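Local coordinates for protein alpha-rhamnosidase (PDB 6I60) that probably hydrolyses terminal non-reducing alpha-L-rhamnose residues from alpha-L-rhamnosides, at residues N42-D47 against T134-L139; M140-W145 against G334-S339; P218-Y223 against M491-D496; K224-Y229 against Y338-P343. All blocks are in the same frame, centred on the assembly; numbering follows the deposited sequence.

Overall arrangement
From the N terminus, contact 1 closes a loop within the immunoglobulin-like domain by pairing 42-47 with 134-139. Contact 2 opens directly after it at Met140, and its second segment, 334-339, reaches the edge of another sheet. Contact 3 crosses contact 2: 218-223 lies inside the loop of contact 2, while its partner 491-496 lies beyond it, in the catalytic domain. Contact 4 is nested within contact 3, and it ends on the same stretch as contact 2, sharing Tyr338 and Ser339. Tyr229 OH of contact 4 reaches Asp47 and Leu139 of contact 1. Together the four contacts run from the first domain through the sheet holding 226-233 and 336-338 to the helical domain.

Contact 1 of 4, residues N42-D47 against T134-L139; sequences NPLGVD and TFETGL
The carbonyl oxygen of Glu136 is gripped by two successive backbone N-H groups, Gly45 N at 2.9 Å and Val46 N at 2.8 Å. The Val46 donor lies in the carbonyl plane, whereas that of Gly45 is tilted from it; the positive phi of Gly45 (113°) goes with a turn in the chain that lets both N-H groups face one acceptor. One step earlier, Glu136 N donates almost straight to Pro43 O over 3.1 Å, so the same residue both gives and accepts across the parallel Leu44-Glu136 pair. At the start of the pairing a side chain does the bonding: Asn42 OD1 accepts from Thr134 N at 3.0 Å, with a bent N-H...O angle of 131°.

Leu44 and Glu136 run side by side on one face of the sheet. In both, CG is anti to the backbone N, which lays Leu44 CD1 along the glutamate chain, 3.8 Å from Glu136 CG. The carboxylate beyond is held by salt bridges to Arg193 and Arg191, so its charge is met within the fold.

On the other face, Pro43 CG and Val46 CG2 both lean on Phe135 CB, at 3.7 and 4.0 Å, while the Phe135 ring leads away to Tyr113 and Phe53. The axes of 44-46 and 134-137 lie 67° apart, so the regular parallel pairing is short; past it Gly138 N still donates to Val46 O, from above the carbonyl plane. Such a short N-terminal edge strand, running parallel to the domain's last strand, is characteristic of immunoglobulin-like beta sandwiches, consistent with the N-terminal family of this protein.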
loop_
_atom_site.group_PDB
_atom_site.type_symbol
_atom_site.label_atom_id
_atom_site.label_comp_id
_atom_site.label_asym_id
_atom_site.label_seq_id
_atom_site.Cartn_x
_atom_site.Cartn_y
_atom_site.Cartn_z
ATOM N N ASN A 42 -13.785 -11.775 -8.376
ATOM C CA ASN A 42 -14.617 -12.703 -7.620
ATOM C C ASN A 42 -14.324 -12.605 -6.128
ATOM O O ASN A 42 -13.700 -13.509 -5.558
ATOM C CB ASN A 42 -14.408 -14.136 -8.112
ATOM C CG ASN A 42 -14.973 -14.360 -9.499
ATOM O OD1 ASN A 42 -16.018 -13.813 -9.851
ATOM N ND2 ASN A 42 -14.281 -15.166 -10.297
ATOM N N PRO A 43 -14.754 -11.537 -5.467
ATOM C CA PRO A 43 -14.457 -11.382 -4.041
ATOM C C PRO A 43 -15.323 -12.284 -3.177
ATOM O O PRO A 43 -16.488 -12.552 -3.480
ATOM C CB PRO A 43 -14.769 -9.905 -3.779
ATOM C CG PRO A 43 -15.827 -9.577 -4.773
ATOM C CD PRO A 43 -15.544 -10.411 -5.997
ATOM N N LEU A 44 -14.727 -12.753 -2.083
ATOM C CA LEU A 44 -15.402 -13.612 -1.115
ATOM C C LEU A 44 -15.467 -12.872 0.215
ATOM O O LEU A 44 -14.451 -12.736 0.904
ATOM C CB LEU A 44 -14.676 -14.950 -0.967
ATOM C CG LEU A 44 -15.051 -15.831 0.226
ATOM C CD1 LEU A 44 -16.520 -16.210 0.178
ATOM C CD2 LEU A 44 -14.176 -17.076 0.273
ATOM N N GLY A 45 -16.655 -12.388 0.569
ATOM C CA GLY A 45 -16.845 -11.708 1.835
ATOM C C GLY A 45 -17.173 -10.235 1.710
ATOM O O GLY A 45 -16.732 -9.423 2.528
ATOM N N VAL A 46 -17.954 -9.880 0.694
ATOM C CA VAL A 46 -18.339 -8.489 0.482
ATOM C C VAL A 46 -19.315 -8.093 1.585
ATOM O O VAL A 46 -20.428 -8.621 1.663
ATOM C CB VAL A 46 -18.949 -8.280 -0.908
ATOM C CG1 VAL A 46 -18.998 -6.800 -1.246
ATOM C CG2 VAL A 46 -18.150 -9.041 -1.953
ATOM N N ASP A 47 -18.896 -7.169 2.451
ATOM C CA ASP A 47 -19.765 -6.647 3.495
ATOM C C ASP A 47 -20.358 -5.289 3.151
ATOM O O ASP A 47 -21.328 -4.875 3.794
ATOM C CB ASP A 47 -19.003 -6.545 4.822
ATOM C CG ASP A 47 -19.184 -7.776 5.693
ATOM O OD1 ASP A 47 -18.690 -7.777 6.841
ATOM O OD2 ASP A 47 -19.821 -8.746 5.226
ATOM N N THR A 134 -18.920 -13.228 -10.170
ATOM C CA THR A 134 -19.518 -13.643 -8.911
ATOM C C THR A 134 -18.937 -12.819 -7.772
ATOM O O THR A 134 -17.734 -12.549 -7.747
ATOM C CB THR A 134 -19.277 -15.141 -8.667
ATOM O OG1 THR A 134 -20.186 -15.908 -9.466
ATOM C CG2 THR A 134 -19.464 -15.506 -7.201
ATOM N N PHE A 135 -19.799 -12.408 -6.844
ATOM C CA PHE A 135 -19.351 -11.852 -5.575
ATOM C C PHE A 135 -20.218 -12.423 -4.464
ATOM O O PHE A 135 -21.446 -12.467 -4.593
ATOM C CB PHE A 135 -19.394 -10.315 -5.575
ATOM C CG PHE A 135 -20.769 -9.733 -5.755
ATOM C CD1 PHE A 135 -21.310 -9.574 -7.020
ATOM C CD2 PHE A 135 -21.508 -9.317 -4.658
ATOM C CE1 PHE A 135 -22.568 -9.028 -7.187
ATOM C CE2 PHE A 135 -22.767 -8.770 -4.818
ATOM C CZ PHE A 135 -23.297 -8.625 -6.083
ATOM N N GLU A 136 -19.580 -12.881 -3.391
ATOM C CA GLU A 136 -20.266 -13.494 -2.262
ATOM C C GLU A 136 -20.226 -12.556 -1.064
ATOM O O GLU A 136 -19.167 -12.015 -0.728
ATOM C CB GLU A 136 -19.631 -14.838 -1.893
ATOM C CG GLU A 136 -20.147 -15.420 -0.585
ATOM C CD GLU A 136 -19.825 -16.894 -0.428
ATOM O OE1 GLU A 136 -19.290 -17.495 -1.383
ATOM O OE2 GLU A 136 -20.102 -17.452 0.655
ATOM N N THR A 137 -21.375 -12.371 -0.424
ATOM C CA THR A 137 -21.447 -11.541 0.767
ATOM C C THR A 137 -21.031 -12.342 1.993
ATOM O O THR A 137 -21.300 -13.543 2.090
ATOM C CB THR A 137 -22.861 -10.988 0.952
ATOM O OG1 THR A 137 -23.811 -12.055 0.852
ATOM C CG2 THR A 137 -23.168 -9.946 -0.113
ATOM N N GLY A 138 -20.403 -11.659 2.933
ATOM C CA GLY A 138 -19.962 -12.263 4.161
ATOM C C GLY A 138 -21.095 -12.316 5.150
ATOM O O GLY A 138 -22.206 -12.630 4.792
ATOM N N LEU A 139 -20.832 -11.937 6.395
ATOM C CA LEU A 139 -21.850 -11.964 7.436
ATOM C C LEU A 139 -22.715 -10.754 7.409
ATOM O O LEU A 139 -23.729 -10.738 8.049
ATOM C CB LEU A 139 -21.253 -12.113 8.810
ATOM C CG LEU A 139 -20.982 -13.565 9.137
ATOM C CD1 LEU A 139 -21.201 -13.827 10.595
ATOM C CD2 LEU A 139 -21.902 -14.441 8.345
#

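Contact 2 of 4, residues M140-W145 against G334-S339; sequences MNEENW and GGKLYS
The edge strand 336-338 of a mixed five-stranded sheet meets, through Leu337, the irregular loop between strands 133-137 and 150-151, where Glu142 and Trp145 are the chief partners. The contact rests on packing: hydrogen bonding between the segments is absent, and the nearest backbones, Glu142 and Leu337, have CA atoms 6.1 Å apart. The strand spends its backbone bonds instead on the neighbouring strand, through Val227 and Tyr229.

Leu337 points toward the loop, and its chi1 of -76° sets CG opposite the carbonyl carbon and beside the backbone N. From there the CD2 branch comes over one face of the Trp145 indole, displaced toward the rim, 4.2 Å from Trp145 CZ2. Ile266 of strand 264-273 touches both side chains, and Tyr229 meets the indole edge-to-face, so the tryptophan is buried among apolar and aromatic groups.

The loop bends sharply here, with Glu143 at the centre of an inverse gamma turn. This brings Trp145 back until Glu142 CA lies in the plane of its ring, at the edge. Glu142 extends across to the strand, and Asn141 brings the end of its side chain near the edge of the Tyr338 ring. Glu142 OE1 and Lys336 NZ stand 4.7 Å apart, too far to touch but near enough that their opposite charges may attract weakly. The carboxylate reaches closest to the strand backbone, with Glu142 OE1 3.7 Å from Leu337 N.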
loop_
_atom_site.group_PDB
_atom_site.type_symbol
_atom_site.label_atom_id
_atom_site.label_comp_id
_atom_site.label_asym_id
_atom_site.label_seq_id
_atom_site.Cartn_x
_atom_site.Cartn_y
_atom_site.Cartn_z
ATOM N N MET A 140 -22.264 -9.742 6.691
ATOM C CA MET A 140 -22.960 -8.526 6.433
ATOM C C MET A 140 -23.338 -7.736 7.619
ATOM O O MET A 140 -24.442 -7.811 8.128
ATOM C CB MET A 140 -24.169 -8.765 5.552
ATOM C CG MET A 140 -23.806 -9.075 4.129
ATOM S SD MET A 140 -24.097 -7.641 3.122
ATOM C CE MET A 140 -25.775 -7.306 3.583
ATOM N N ASN A 141 -22.401 -6.894 7.984
ATOM C CA ASN A 141 -22.572 -5.985 9.066
ATOM C C ASN A 141 -23.092 -6.666 10.329
ATOM O O ASN A 141 -24.181 -6.355 10.777
ATOM C CB ASN A 141 -23.474 -4.797 8.645
ATOM C CG ASN A 141 -23.074 -4.168 7.300
ATOM O OD1 ASN A 141 -22.843 -4.849 6.307
ATOM N ND2 ASN A 141 -23.033 -2.844 7.272
ATOM N N GLU A 142 -22.326 -7.620 10.844
ATOM C CA GLU A 142 -22.618 -8.280 12.098
ATOM C C GLU A 142 -24.055 -8.756 12.246
ATOM O O GLU A 142 -24.663 -8.627 13.313
ATOM C CB GLU A 142 -22.276 -7.283 13.194
ATOM C CG GLU A 142 -22.187 -7.824 14.593
ATOM C CD GLU A 142 -21.771 -6.740 15.543
ATOM O OE1 GLU A 142 -20.730 -6.124 15.292
ATOM O OE2 GLU A 142 -22.498 -6.475 16.513
ATOM N N GLU A 143 -24.580 -9.322 11.166
ATOM C CA GLU A 143 -25.969 -9.777 11.086
ATOM C C GLU A 143 -26.161 -10.979 12.006
ATOM O O GLU A 143 -26.156 -12.139 11.583
ATOM C CB GLU A 143 -26.339 -10.113 9.647
ATOM C CG GLU A 143 -27.375 -9.183 9.040
ATOM C CD GLU A 143 -28.800 -9.598 9.365
ATOM O OE1 GLU A 143 -29.724 -9.128 8.670
ATOM O OE2 GLU A 143 -28.997 -10.390 10.312
ATOM N N ASN A 144 -26.350 -10.680 13.296
ATOM C CA ASN A 144 -26.572 -11.693 14.323
ATOM C C ASN A 144 -25.472 -12.748 14.288
ATOM O O ASN A 144 -25.663 -13.835 13.732
ATOM C CB ASN A 144 -27.950 -12.340 14.150
ATOM C CG ASN A 144 -28.324 -13.246 15.310
ATOM O OD1 ASN A 144 -28.491 -14.453 15.140
ATOM N ND2 ASN A 144 -28.459 -12.663 16.498
ATOM N N TRP A 145 -24.318 -12.433 14.883
ATOM C CA TRP A 145 -23.153 -13.301 14.756
ATOM C C TRP A 145 -23.310 -14.617 15.505
ATOM O O TRP A 145 -22.604 -15.579 15.180
ATOM C CB TRP A 145 -21.901 -12.570 15.241
ATOM C CG TRP A 145 -21.048 -12.060 14.121
ATOM C CD1 TRP A 145 -21.313 -10.996 13.310
ATOM C CD2 TRP A 145 -19.795 -12.598 13.679
ATOM N NE1 TRP A 145 -20.302 -10.834 12.393
ATOM C CE2 TRP A 145 -19.357 -11.806 12.599
ATOM C CE3 TRP A 145 -18.999 -13.671 14.094
ATOM C CZ2 TRP A 145 -18.161 -12.052 11.928
ATOM C CZ3 TRP A 145 -17.812 -13.914 13.427
ATOM C CH2 TRP A 145 -17.405 -13.108 12.355
ATOM N N GLY A 334 -14.695 -4.529 21.395
ATOM C CA GLY A 334 -15.407 -3.274 21.326
ATOM C C GLY A 334 -15.651 -2.764 19.924
ATOM O O GLY A 334 -16.476 -1.859 19.747
ATOM N N GLY A 335 -14.968 -3.317 18.928
ATOM C CA GLY A 335 -15.088 -2.829 17.572
ATOM C C GLY A 335 -16.107 -3.598 16.753
ATOM O O GLY A 335 -16.352 -4.780 16.978
ATOM N N LYS A 336 -16.708 -2.898 15.795
ATOM C CA LYS A 336 -17.628 -3.540 14.868
ATOM C C LYS A 336 -16.864 -4.475 13.942
ATOM O O LYS A 336 -15.801 -4.127 13.418
ATOM C CB LYS A 336 -18.388 -2.491 14.055
ATOM C CG LYS A 336 -19.030 -1.395 14.893
ATOM C CD LYS A 336 -20.399 -1.814 15.404
ATOM C CE LYS A 336 -20.594 -1.403 16.854
ATOM N NZ LYS A 336 -19.742 -2.202 17.778
ATOM N N LEU A 337 -17.406 -5.672 13.745
ATOM C CA LEU A 337 -16.741 -6.704 12.957
ATOM C C LEU A 337 -17.150 -6.547 11.496
ATOM O O LEU A 337 -18.300 -6.809 11.132
ATOM C CB LEU A 337 -17.076 -8.091 13.495
ATOM C CG LEU A 337 -16.328 -8.448 14.785
ATOM C CD1 LEU A 337 -17.119 -8.032 16.019
ATOM C CD2 LEU A 337 -15.987 -9.929 14.838
ATOM N N TYR A 338 -16.204 -6.118 10.666
ATOM C CA TYR A 338 -16.421 -5.836 9.255
ATOM C C TYR A 338 -15.521 -6.730 8.410
ATOM O O TYR A 338 -14.567 -7.337 8.903
ATOM C CB TYR A 338 -16.146 -4.358 8.952
ATOM C CG TYR A 338 -16.832 -3.820 7.717
ATOM C CD1 TYR A 338 -18.214 -3.696 7.662
ATOM C CD2 TYR A 338 -16.093 -3.418 6.610
ATOM C CE1 TYR A 338 -18.843 -3.195 6.536
ATOM C CE2 TYR A 338 -16.713 -2.916 5.479
ATOM C CZ TYR A 338 -18.087 -2.807 5.449
ATOM O OH TYR A 338 -18.708 -2.309 4.328
ATOM N N SER A 339 -15.830 -6.804 7.118
ATOM C CA SER A 339 -15.050 -7.593 6.165
ATOM C C SER A 339 -14.733 -6.715 4.959
ATOM O O SER A 339 -15.556 -6.576 4.049
ATOM C CB SER A 339 -15.795 -8.855 5.748
ATOM O OG SER A 339 -15.014 -9.629 4.853
#

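Contact 3 of 4, residues P218-Y223 against M491-D496; sequences PGQTDY and MSIPTD
Two loops approach backbone to backbone at Gly219 and Ser492, whose CA atoms are 5.2 Å apart, one loop leaving a cis peptide bond before Pro218 and the other turning through a positive phi of 67° at Ser492. The hydroxyl of Ser492 joins them. Gln220 N donates to Ser492 OG over 3.0 Å with an N-H...O angle of 163°; the hydroxyl also lies very close to Met491 O, a doubtfully short bond in the model. The chi1 of 83° puts OG between its own backbone N and carbonyl carbon, where it meets Gln220 N.

The Gln220 side chain then passes over the hydroxyl, with Gln220 CG 3.6 Å from Ser492 OG, and runs on extended toward Ile493. It meets the isoleucine at about a right angle, Gln220 OE1 lying 3.3 Å from Ile493 CD1; the other branch, Ile493 CG2, packs 3.6 Å from Gln220 O. The amide oxygen also receives a weak hydrogen bond from Arg253.

Lys529 of helix 524-535 adds a second link: its amino group bonds to both Gln220 O and Ser492 O, one carbonyl from each loop. One loop falls in the alpha-L-rhamnosidase N-terminal domain and the other in the six-hairpin glycosidase domain, consistent with an interface between them. Its chemistry implies a junction fixed by direction as much as by packing, with a hydroxyl accepting from one loop's N-H and one lysine amino group shared by a carbonyl of each loop.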
loop_
_atom_site.group_PDB
_atom_site.type_symbol
_atom_site.label_atom_id
_atom_site.label_comp_id
_atom_site.label_asym_id
_atom_site.label_seq_id
_atom_site.Cartn_x
_atom_site.Cartn_y
_atom_site.Cartn_z
ATOM N N PRO A 218 -5.647 -11.252 11.128
ATOM C CA PRO A 218 -6.147 -10.249 10.185
ATOM C C PRO A 218 -5.271 -9.002 10.108
ATOM O O PRO A 218 -4.180 -8.973 10.677
ATOM C CB PRO A 218 -7.520 -9.904 10.756
ATOM C CG PRO A 218 -7.347 -10.068 12.229
ATOM C CD PRO A 218 -6.341 -11.177 12.427
ATOM N N GLY A 219 -5.763 -7.979 9.405
ATOM C CA GLY A 219 -5.019 -6.747 9.276
ATOM C C GLY A 219 -5.032 -5.913 10.545
ATOM O O GLY A 219 -5.918 -6.017 11.393
ATOM N N GLN A 220 -4.017 -5.063 10.665
ATOM C CA GLN A 220 -3.872 -4.205 11.834
ATOM C C GLN A 220 -4.846 -3.038 11.738
ATOM O O GLN A 220 -4.784 -2.243 10.794
ATOM C CB GLN A 220 -2.435 -3.703 11.945
ATOM C CG GLN A 220 -1.389 -4.796 11.833
ATOM C CD GLN A 220 0.019 -4.269 12.014
ATOM O OE1 GLN A 220 0.220 -3.096 12.335
ATOM N NE2 GLN A 220 1.005 -5.135 11.810
ATOM N N THR A 221 -5.746 -2.938 12.713
ATOM C CA THR A 221 -6.666 -1.817 12.827
ATOM C C THR A 221 -6.809 -1.457 14.297
ATOM O O THR A 221 -6.286 -2.143 15.180
ATOM C CB THR A 221 -8.047 -2.137 12.236
ATOM O OG1 THR A 221 -8.464 -3.438 12.667
ATOM C CG2 THR A 221 -8.007 -2.093 10.717
ATOM N N ASP A 222 -7.522 -0.367 14.557
ATOM C CA ASP A 222 -7.904 -0.024 15.924
ATOM C C ASP A 222 -8.970 -1.016 16.372
ATOM O O ASP A 222 -10.158 -0.843 16.086
ATOM C CB ASP A 222 -8.410 1.412 15.998
ATOM C CG ASP A 222 -8.704 1.853 17.419
ATOM O OD1 ASP A 222 -8.672 0.996 18.328
ATOM O OD2 ASP A 222 -8.968 3.057 17.628
ATOM N N TYR A 223 -8.543 -2.072 17.072
ATOM C CA TYR A 223 -9.455 -3.158 17.422
ATOM C C TYR A 223 -10.584 -2.699 18.335
ATOM O O TYR A 223 -11.609 -3.383 18.425
ATOM C CB TYR A 223 -8.678 -4.305 18.075
ATOM C CG TYR A 223 -7.536 -4.832 17.231
ATOM C CD1 TYR A 223 -7.779 -5.572 16.080
ATOM C CD2 TYR A 223 -6.214 -4.584 17.583
ATOM C CE1 TYR A 223 -6.737 -6.053 15.304
ATOM C CE2 TYR A 223 -5.166 -5.060 16.813
ATOM C CZ TYR A 223 -5.433 -5.794 15.675
ATOM O OH TYR A 223 -4.392 -6.268 14.908
ATOM N N MET A 491 2.256 -3.679 5.353
ATOM C CA MET A 491 1.814 -4.759 6.236
ATOM C C MET A 491 0.388 -4.458 6.692
ATOM O O MET A 491 0.150 -4.198 7.875
ATOM C CB MET A 491 2.766 -4.909 7.431
ATOM C CG MET A 491 4.185 -5.274 7.047
ATOM S SD MET A 491 4.267 -6.893 6.265
ATOM C CE MET A 491 3.301 -7.859 7.415
ATOM N N SER A 492 -0.550 -4.473 5.739
ATOM C CA SER A 492 -1.946 -4.092 5.950
ATOM C C SER A 492 -2.073 -2.603 6.266
ATOM O O SER A 492 -3.157 -2.026 6.138
ATOM C CB SER A 492 -2.591 -4.937 7.055
ATOM O OG SER A 492 -2.287 -4.423 8.340
ATOM N N ILE A 493 -0.971 -1.979 6.680
ATOM C CA ILE A 493 -0.908 -0.529 6.864
ATOM C C ILE A 493 0.417 -0.021 6.328
ATOM O O ILE A 493 1.446 -0.706 6.392
ATOM C CB ILE A 493 -1.053 -0.124 8.348
ATOM C CG1 ILE A 493 -0.039 -0.882 9.212
ATOM C CG2 ILE A 493 -2.475 -0.362 8.837
ATOM C CD1 ILE A 493 0.178 -0.271 10.579
ATOM N N PRO A 494 0.416 1.190 5.768
ATOM C CA PRO A 494 1.678 1.789 5.305
ATOM C C PRO A 494 2.550 2.174 6.490
ATOM O O PRO A 494 2.189 3.046 7.285
ATOM C CB PRO A 494 1.220 3.017 4.511
ATOM C CG PRO A 494 -0.130 3.343 5.057
ATOM C CD PRO A 494 -0.750 2.038 5.466
ATOM N N THR A 495 3.703 1.523 6.606
ATOM C CA THR A 495 4.604 1.730 7.730
ATOM C C THR A 495 5.807 2.581 7.328
ATOM O O THR A 495 6.098 2.780 6.146
ATOM C CB THR A 495 5.079 0.389 8.298
ATOM O OG1 THR A 495 5.973 -0.242 7.372
ATOM C CG2 THR A 495 3.894 -0.526 8.557
ATOM N N ASP A 496 6.501 3.095 8.345
ATOM C CA ASP A 496 7.698 3.893 8.106
ATOM C C ASP A 496 8.921 3.004 7.907
ATOM O O ASP A 496 9.686 3.189 6.955
ATOM C CB ASP A 496 7.920 4.871 9.265
ATOM C CG ASP A 496 7.981 4.178 10.620
ATOM O OD1 ASP A 496 7.346 3.114 10.779
ATOM O OD2 ASP A 496 8.669 4.695 11.526
#

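Contact 4 of 4, residues K224-Y229 against Y338-P343; sequences KKRVLY and YSEIYP
A chi1 of 72° in Tyr229 sets CG between the backbone N and carbonyl carbon and turns one ring face to Ser339, while bends at chi3 of Arg226 and chi2 of Glu340 bring guanidinium and carboxylate together. Both groups lie beside a parallel bridge at the edge of the five-stranded sheet, where strand 226-233 pairs with strand 336-338. Tyr338 N donates to Val227 O at 3.1 Å, and Tyr229 N to Tyr338 O at 2.9 Å; these two bonds straddle Leu228, as expected for parallel pairing.

Past the bridge the second chain diverges, and side chains take over. Ser339 CB lies over the Tyr229 face, 3.9 Å from the ring centroid and 26° off its normal, a CH-pi contact; the phenol beyond is bonded to Asp47 and Leu139. Ser339 OG goes to Gly45 O. Leu228 splits its branches, CD2 lying 3.8 Å from Glu340 CG and CD1 near the Tyr342 hydroxyl.

Asp533 and Asp536, in and just after helix 524-535, also pair with Arg226, and Asn532 bonds to the Glu340 carboxylate, tying the sheet to the helical domain. In the salt bridge itself, Arg226 NH1 meets Glu340 OE1 at 2.6 Å, the two planes turned 34° apart.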
loop_
_atom_site.group_PDB
_atom_site.type_symbol
_atom_site.label_atom_id
_atom_site.label_comp_id
_atom_site.label_asym_id
_atom_site.label_seq_id
_atom_site.Cartn_x
_atom_site.Cartn_y
_atom_site.Cartn_z
ATOM N N LYS A 224 -10.424 -1.557 19.008
ATOM C CA LYS A 224 -11.511 -1.033 19.826
ATOM C C LYS A 224 -12.612 -0.422 18.968
ATOM O O LYS A 224 -13.769 -0.359 19.400
ATOM C CB LYS A 224 -10.972 0.001 20.815
ATOM C CG LYS A 224 -10.539 -0.583 22.150
ATOM C CD LYS A 224 -9.942 0.488 23.048
ATOM C CE LYS A 224 -9.599 -0.067 24.419
ATOM N NZ LYS A 224 -8.642 0.815 25.140
ATOM N N LYS A 225 -12.281 0.027 17.759
ATOM C CA LYS A 225 -13.257 0.642 16.870
ATOM C C LYS A 225 -13.718 -0.276 15.748
ATOM O O LYS A 225 -14.832 -0.104 15.243
ATOM C CB LYS A 225 -12.683 1.928 16.262
ATOM C CG LYS A 225 -12.560 3.082 17.246
ATOM C CD LYS A 225 -13.460 4.244 16.848
ATOM C CE LYS A 225 -13.548 5.289 17.952
ATOM N NZ LYS A 225 -14.924 5.850 18.088
ATOM N N ARG A 226 -12.899 -1.249 15.348
ATOM C CA ARG A 226 -13.267 -2.136 14.255
ATOM C C ARG A 226 -12.325 -3.329 14.241
ATOM O O ARG A 226 -11.127 -3.178 14.489
ATOM C CB ARG A 226 -13.216 -1.403 12.909
ATOM C CG ARG A 226 -12.762 -2.256 11.741
ATOM C CD ARG A 226 -12.956 -1.511 10.441
ATOM N NE ARG A 226 -12.389 -0.173 10.533
ATOM C CZ ARG A 226 -11.562 0.350 9.638
ATOM N NH1 ARG A 226 -11.204 -0.348 8.569
ATOM N NH2 ARG A 226 -11.097 1.574 9.817
ATOM N N VAL A 227 -12.877 -4.507 13.957
ATOM C CA VAL A 227 -12.111 -5.742 13.826
ATOM C C VAL A 227 -12.474 -6.376 12.491
ATOM O O VAL A 227 -13.630 -6.762 12.280
ATOM C CB VAL A 227 -12.387 -6.721 14.981
ATOM C CG1 VAL A 227 -11.655 -8.036 14.745
ATOM C CG2 VAL A 227 -11.982 -6.107 16.315
ATOM N N LEU A 228 -11.496 -6.486 11.594
ATOM C CA LEU A 228 -11.729 -7.086 10.286
ATOM C C LEU A 228 -11.645 -8.603 10.396
ATOM O O LEU A 228 -10.588 -9.149 10.730
ATOM C CB LEU A 228 -10.718 -6.572 9.265
ATOM C CG LEU A 228 -10.417 -5.076 9.259
ATOM C CD1 LEU A 228 -9.154 -4.800 8.466
ATOM C CD2 LEU A 228 -11.591 -4.305 8.681
ATOM N N TYR A 229 -12.751 -9.285 10.114
ATOM C CA TYR A 229 -12.772 -10.739 10.090
ATOM C C TYR A 229 -12.572 -11.237 8.663
ATOM O O TYR A 229 -12.864 -10.534 7.693
ATOM C CB TYR A 229 -14.082 -11.286 10.667
ATOM C CG TYR A 229 -15.301 -11.083 9.794
ATOM C CD1 TYR A 229 -16.026 -9.900 9.845
ATOM C CD2 TYR A 229 -15.735 -12.081 8.929
ATOM C CE1 TYR A 229 -17.142 -9.711 9.050
ATOM C CE2 TYR A 229 -16.849 -11.901 8.132
ATOM C CZ TYR A 229 -17.549 -10.715 8.197
ATOM O OH TYR A 229 -18.658 -10.533 7.406
ATOM N N TYR A 338 -16.204 -6.118 10.666
ATOM C CA TYR A 338 -16.421 -5.836 9.255
ATOM C C TYR A 338 -15.521 -6.730 8.410
ATOM O O TYR A 338 -14.567 -7.337 8.903
ATOM C CB TYR A 338 -16.146 -4.358 8.952
ATOM C CG TYR A 338 -16.832 -3.820 7.717
ATOM C CD1 TYR A 338 -18.214 -3.696 7.662
ATOM C CD2 TYR A 338 -16.093 -3.418 6.610
ATOM C CE1 TYR A 338 -18.843 -3.195 6.536
ATOM C CE2 TYR A 338 -16.713 -2.916 5.479
ATOM C CZ TYR A 338 -18.087 -2.807 5.449
ATOM O OH TYR A 338 -18.708 -2.309 4.328
ATOM N N SER A 339 -15.830 -6.804 7.118
ATOM C CA SER A 339 -15.050 -7.593 6.165
ATOM C C SER A 339 -14.733 -6.715 4.959
ATOM O O SER A 339 -15.556 -6.576 4.049
ATOM C CB SER A 339 -15.795 -8.855 5.748
ATOM O OG SER A 339 -15.014 -9.629 4.853
ATOM N N GLU A 340 -13.539 -6.130 4.953
ATOM C CA GLU A 340 -13.096 -5.298 3.846
ATOM C C GLU A 340 -12.380 -6.150 2.807
ATOM O O GLU A 340 -11.675 -7.105 3.148
ATOM C CB GLU A 340 -12.170 -4.185 4.340
ATOM C CG GLU A 340 -12.841 -3.184 5.268
ATOM C CD GLU A 340 -12.260 -1.793 5.134
ATOM O OE1 GLU A 340 -11.932 -1.179 6.172
ATOM O OE2 GLU A 340 -12.130 -1.311 3.988
ATOM N N ILE A 341 -12.571 -5.803 1.539
ATOM C CA ILE A 341 -11.928 -6.491 0.427
ATOM C C ILE A 341 -10.666 -5.706 0.091
ATOM O O ILE A 341 -10.725 -4.626 -0.503
ATOM C CB ILE A 341 -12.858 -6.619 -0.781
ATOM C CG1 ILE A 341 -14.246 -7.092 -0.339
ATOM C CG2 ILE A 341 -12.266 -7.579 -1.801
ATOM C CD1 ILE A 341 -14.312 -8.559 0.014
ATOM N N TYR A 342 -9.518 -6.248 0.481
ATOM C CA TYR A 342 -8.233 -5.606 0.255
ATOM C C TYR A 342 -7.165 -6.685 0.224
ATOM O O TYR A 342 -7.363 -7.776 0.772
ATOM C CB TYR A 342 -7.928 -4.561 1.337
ATOM C CG TYR A 342 -7.520 -5.126 2.681
ATOM C CD1 TYR A 342 -8.342 -6.013 3.366
ATOM C CD2 TYR A 342 -6.321 -4.752 3.275
ATOM C CE1 TYR A 342 -7.975 -6.523 4.598
ATOM C CE2 TYR A 342 -5.945 -5.258 4.509
ATOM C CZ TYR A 342 -6.779 -6.142 5.164
ATOM O OH TYR A 342 -6.417 -6.650 6.390
ATOM N N PRO A 343 -6.032 -6.426 -0.426
ATOM C CA PRO A 343 -4.975 -7.441 -0.514
ATOM C C PRO A 343 -4.465 -7.826 0.863
ATOM O O PRO A 343 -4.106 -6.958 1.671
ATOM C CB PRO A 343 -3.884 -6.744 -1.341
ATOM C CG PRO A 343 -4.614 -5.708 -2.127
ATOM C CD PRO A 343 -5.725 -5.236 -1.239
#